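Local atomic coordinates of ubiquitin-activating enzyme E1-like (Saccharomyces cerevisiae, PDB entry 3ONH), a protein that works with AOS1 as the E1 enzyme that activates SMT3, the yeast SUMO, in an ATP-dependent way, this chain being its Ubc9-binding ubiquitin-fold domain. Residues K11-L17 against L93-D97; L41-S45 against G71-L75. One frame throughout, in Å; residues are numbered along the deposited sequence.

Contact 1. Residues K11-L17 against L93-D97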
# COMPACT_ATOMS: atom_id res chain seq x y z
N LYS A 11 7.05 -7.97 -2.37
CA LYS A 11 8.18 -8.26 -3.24
C LYS A 11 7.99 -7.59 -4.60
O LYS A 11 7.13 -8.00 -5.39
CB LYS A 11 8.36 -9.77 -3.41
CG LYS A 11 8.59 -10.53 -2.11
CD LYS A 11 8.43 -12.03 -2.33
CE LYS A 11 8.58 -12.81 -1.04
NZ LYS A 11 9.92 -12.58 -0.41
N LEU A 12 8.80 -6.57 -4.87
CA LEU A 12 8.71 -5.78 -6.09
C LEU A 12 9.99 -5.89 -6.90
O LEU A 12 11.08 -5.85 -6.34
CB LEU A 12 8.52 -4.30 -5.74
CG LEU A 12 7.11 -3.73 -5.65
CD1 LEU A 12 7.12 -2.47 -4.81
CD2 LEU A 12 6.56 -3.45 -7.03
N SER A 13 9.85 -6.03 -8.21
CA SER A 13 10.99 -5.88 -9.10
C SER A 13 11.22 -4.38 -9.34
O SER A 13 10.31 -3.57 -9.17
CB SER A 13 10.75 -6.62 -10.42
OG SER A 13 9.61 -6.13 -11.10
N SER A 14 12.44 -4.03 -9.71
CA SER A 14 12.80 -2.63 -9.91
C SER A 14 11.94 -1.96 -10.97
O SER A 14 11.49 -0.83 -10.79
CB SER A 14 14.27 -2.53 -10.31
OG SER A 14 15.08 -3.32 -9.46
N ASP A 15 11.73 -2.65 -12.08
CA ASP A 15 10.94 -2.11 -13.18
C ASP A 15 9.53 -1.84 -12.73
O ASP A 15 8.82 -1.03 -13.32
CB ASP A 15 10.92 -3.08 -14.35
CG ASP A 15 10.19 -4.37 -14.02
OD1 ASP A 15 10.38 -4.90 -12.91
OD2 ASP A 15 9.43 -4.85 -14.89
N CYS A 16 9.10 -2.53 -11.67
CA CYS A 16 7.73 -2.42 -11.20
C CYS A 16 7.51 -1.14 -10.38
O CYS A 16 6.50 -0.48 -10.52
CB CYS A 16 7.34 -3.66 -10.40
SG CYS A 16 5.57 -3.77 -10.08
N LEU A 17 8.46 -0.81 -9.53
CA LEU A 17 8.37 0.44 -8.80
C LEU A 17 8.26 1.58 -9.80
O LEU A 17 7.53 2.55 -9.57
CB LEU A 17 9.60 0.64 -7.92
CG LEU A 17 9.45 1.63 -6.76
CD1 LEU A 17 8.67 1.02 -5.61
CD2 LEU A 17 10.81 2.09 -6.29
N LEU A 93 8.30 -2.42 1.47
CA LEU A 93 8.62 -2.57 0.05
C LEU A 93 10.00 -3.17 -0.14
O LEU A 93 11.02 -2.52 0.11
CB LEU A 93 8.54 -1.23 -0.69
CG LEU A 93 7.24 -0.44 -0.58
CD1 LEU A 93 7.25 0.74 -1.55
CD2 LEU A 93 6.06 -1.35 -0.87
N ASP A 94 10.03 -4.42 -0.59
CA ASP A 94 11.27 -5.14 -0.86
C ASP A 94 11.59 -5.15 -2.35
O ASP A 94 11.17 -6.05 -3.09
CB ASP A 94 11.16 -6.57 -0.32
CG ASP A 94 12.35 -7.44 -0.69
OD1 ASP A 94 13.36 -6.91 -1.18
OD2 ASP A 94 12.26 -8.67 -0.49
N VAL A 95 12.33 -4.14 -2.80
CA VAL A 95 12.71 -4.04 -4.20
C VAL A 95 14.00 -4.83 -4.43
O VAL A 95 15.08 -4.45 -4.00
CB VAL A 95 12.87 -2.57 -4.61
CG1 VAL A 95 13.46 -2.46 -6.00
CG2 VAL A 95 11.53 -1.87 -4.52
N ASP A 96 13.86 -5.96 -5.12
CA ASP A 96 14.93 -6.94 -5.20
C ASP A 96 15.42 -7.21 -6.62
O ASP A 96 14.63 -7.36 -7.55
CB ASP A 96 14.46 -8.25 -4.55
CG ASP A 96 15.49 -9.34 -4.61
OD1 ASP A 96 16.69 -9.03 -4.75
OD2 ASP A 96 15.10 -10.53 -4.52
N ASP A 97 16.74 -7.28 -6.76
CA ASP A 97 17.37 -7.72 -8.00
C ASP A 97 18.13 -9.02 -7.73
O ASP A 97 18.96 -9.09 -6.82
CB ASP A 97 18.31 -6.66 -8.55
O HOH W 1 12.76 -11.63 -0.75
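Leu12 is gripped through its backbone by Asp94 and Asp96, in the parallel pairing of strand 6-12 with strand 84-95. This pair joins the first strand of the ubiquitin-fold domain to a late one. Leu12 N donates to Asp94 O at 3.0 Å. Leu12 O accepts from Asp96 N at 3.0 Å. The same oxygen takes a CA-H...O contact from Val95 CA at 3.2 Å.

Lys11 and Asp94 lie on the same face of the sheet, where Lys11 is exposed. Lys11 NZ and Asp94 OD2 are 4.6 Å apart, too far for a salt bridge. A water lies between them. It donates to Asp94 OD2 at 3.0 Å and accepts a weak bond from Lys11 NZ.

Leu12 and Val95 are on the other face. Val95 has CG1 anti to its backbone N (chi1 172°), which sets that methyl 3.9 Å from Ser14 OG. Its CG2 is directed to Leu12 CB, and Leu17 CD1 from the first helix comes to 4.2 Å from the same CG2. Leu17 and Leu12 both also reach Leu93.

Ser13, at the N-cap of helix 14-19, has its O bonded to Cys16 N, and its OG is bonded to Thr103 N. Asn70 OD1 accepts from Val95 N. Leu12 N and O and Val95 N thus have partners, whereas the charged pair is bridged by a water, weakly on the lysine side. The contact probably owes its hold to the backbone bonds and the leucine-valine cluster, with little from charge.

Contact 2. Residues L41-S45 against G71-L75; sequences LLDAS and GSIIL
The carboxylate of Asp43 is the flat side-chain group here, and its OD1 ends 3.3 Å from Ile73 O. Both are acceptors, so no bond joins them. OD1 instead takes two weak bonds from Ser45, one from N in the manner of an Asx turn and one from OG. OD2 forms a salt bridge with Arg48 and accepts from a water at 2.6 Å. That water is also bonded to Ser72 OG, which takes part in a further bond with Gly69 N.

Ser45 OG does a second job: it accepts from Ile73 N at 3.0 Å. The hydroxyl appears to take the place of a main-chain acceptor where segment 41-45 has left the strand.

Leu42 and Leu75 are an antiparallel hydrogen-bonded pair in the mixed sheet of the ubiquitin-fold domain. Leu42 N reaches Leu75 O at 3.0 Å, and Leu75 N reaches Leu42 O at 2.8 Å. Ala44 N adds a shorter but bent bond to Ile73 O (2.7 Å, 139°).

Ile74 lies on the Asp43 face. With CG1 beside the backbone N (chi1 -63°), its CG2 is anti to that N, which brings this methyl tightly against Leu41 CD2, at 3.3 Å. Its CD1 reaches the other way, to 3.9 Å from Asp43 CA. Cut back to an alanine, Ile74 would lose both methyl contacts, which would probably open a gap between Leu41 and Asp43 and let the Leu41 side chain turn. Leu42 and Leu75 meet more loosely on the opposite face, near Ala44 CB.

Strand 39-43 lies between strands 48-52 and 73-78, with Leu41 touching Leu50 and Phe51. On its far side, strand 73-78 pairs with strand 84-95, where Ile74 bonds to Leu91 through the backbone.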
# COMPACT_ATOMS: atom_id res chain seq x y z
N LEU A 41 -3.46 5.90 2.53
CA LEU A 41 -2.14 5.34 2.24
C LEU A 41 -1.07 6.35 2.61
O LEU A 41 -0.95 7.41 2.01
CB LEU A 41 -2.02 4.96 0.76
CG LEU A 41 -0.86 4.04 0.38
CD1 LEU A 41 -1.10 3.40 -0.98
CD2 LEU A 41 0.47 4.77 0.38
N LEU A 42 -0.28 5.99 3.61
CA LEU A 42 0.75 6.87 4.15
C LEU A 42 2.13 6.22 4.00
O LEU A 42 2.27 5.01 4.14
CB LEU A 42 0.45 7.13 5.62
CG LEU A 42 1.46 7.93 6.44
CD1 LEU A 42 1.17 9.41 6.34
CD2 LEU A 42 1.39 7.49 7.89
N ASP A 43 3.14 7.02 3.69
CA ASP A 43 4.51 6.56 3.86
C ASP A 43 4.79 6.59 5.36
O ASP A 43 4.91 7.66 5.95
CB ASP A 43 5.50 7.44 3.08
CG ASP A 43 6.92 6.87 3.06
OD1 ASP A 43 7.23 6.04 3.93
OD2 ASP A 43 7.73 7.24 2.18
N ALA A 44 4.86 5.43 5.99
CA ALA A 44 5.11 5.38 7.43
C ALA A 44 6.57 5.72 7.74
O ALA A 44 6.89 6.16 8.85
CB ALA A 44 4.70 4.04 8.02
N SER A 45 7.46 5.50 6.78
CA SER A 45 8.86 5.89 6.94
C SER A 45 8.91 7.35 7.36
O SER A 45 9.36 7.66 8.46
CB SER A 45 9.64 5.72 5.63
OG SER A 45 9.46 4.43 5.07
N GLY A 71 12.75 -0.48 0.99
CA GLY A 71 12.83 -0.22 2.42
C GLY A 71 11.77 0.74 2.91
O GLY A 71 11.64 0.97 4.11
N SER A 72 11.02 1.32 1.98
CA SER A 72 9.90 2.17 2.35
C SER A 72 8.87 1.31 3.05
O SER A 72 8.70 0.15 2.72
CB SER A 72 9.26 2.83 1.13
OG SER A 72 10.06 3.86 0.61
N ILE A 73 8.20 1.90 4.03
CA ILE A 73 7.12 1.22 4.71
C ILE A 73 5.83 2.01 4.48
O ILE A 73 5.77 3.21 4.73
CB ILE A 73 7.42 1.09 6.21
CG1 ILE A 73 8.51 0.04 6.42
CG2 ILE A 73 6.16 0.71 6.97
CD1 ILE A 73 8.70 -0.38 7.86
N ILE A 74 4.82 1.32 3.96
CA ILE A 74 3.54 1.95 3.68
C ILE A 74 2.52 1.51 4.71
O ILE A 74 2.44 0.34 5.05
CB ILE A 74 3.04 1.58 2.28
CG1 ILE A 74 4.01 2.10 1.23
CG2 ILE A 74 1.66 2.16 2.04
CD1 ILE A 74 4.42 3.52 1.47
N LEU A 75 1.73 2.46 5.21
CA LEU A 75 0.65 2.15 6.13
C LEU A 75 -0.69 2.36 5.43
O LEU A 75 -1.00 3.46 4.99
CB LEU A 75 0.72 3.02 7.39
CG LEU A 75 -0.40 2.79 8.39
CD1 LEU A 75 -0.22 1.46 9.10
CD2 LEU A 75 -0.44 3.92 9.39
O HOH W 2 10.14 6.27 1.88

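Both contacts belong to one mixed sheet. Contact 1 pairs strands 6-12 and 84-95 in parallel; contact 2 pairs strands 39-43 and 73-78 antiparallel. The two meet where strands 73-78 and 84-95 are neighbours: Leu93 probably bonds through its backbone to Gly71 and Ser72. Both segments of contact 2 fall within the chain between residues 17 and 93. Both contacts are partly buried, but the centre of contact 2 lies about 8 Å from the centre of the chain, that of contact 1 about 14 Å. The charges of contact 1 lie near the surface and meet across water, while the buried carboxylate of contact 2 has a direct arginine salt bridge.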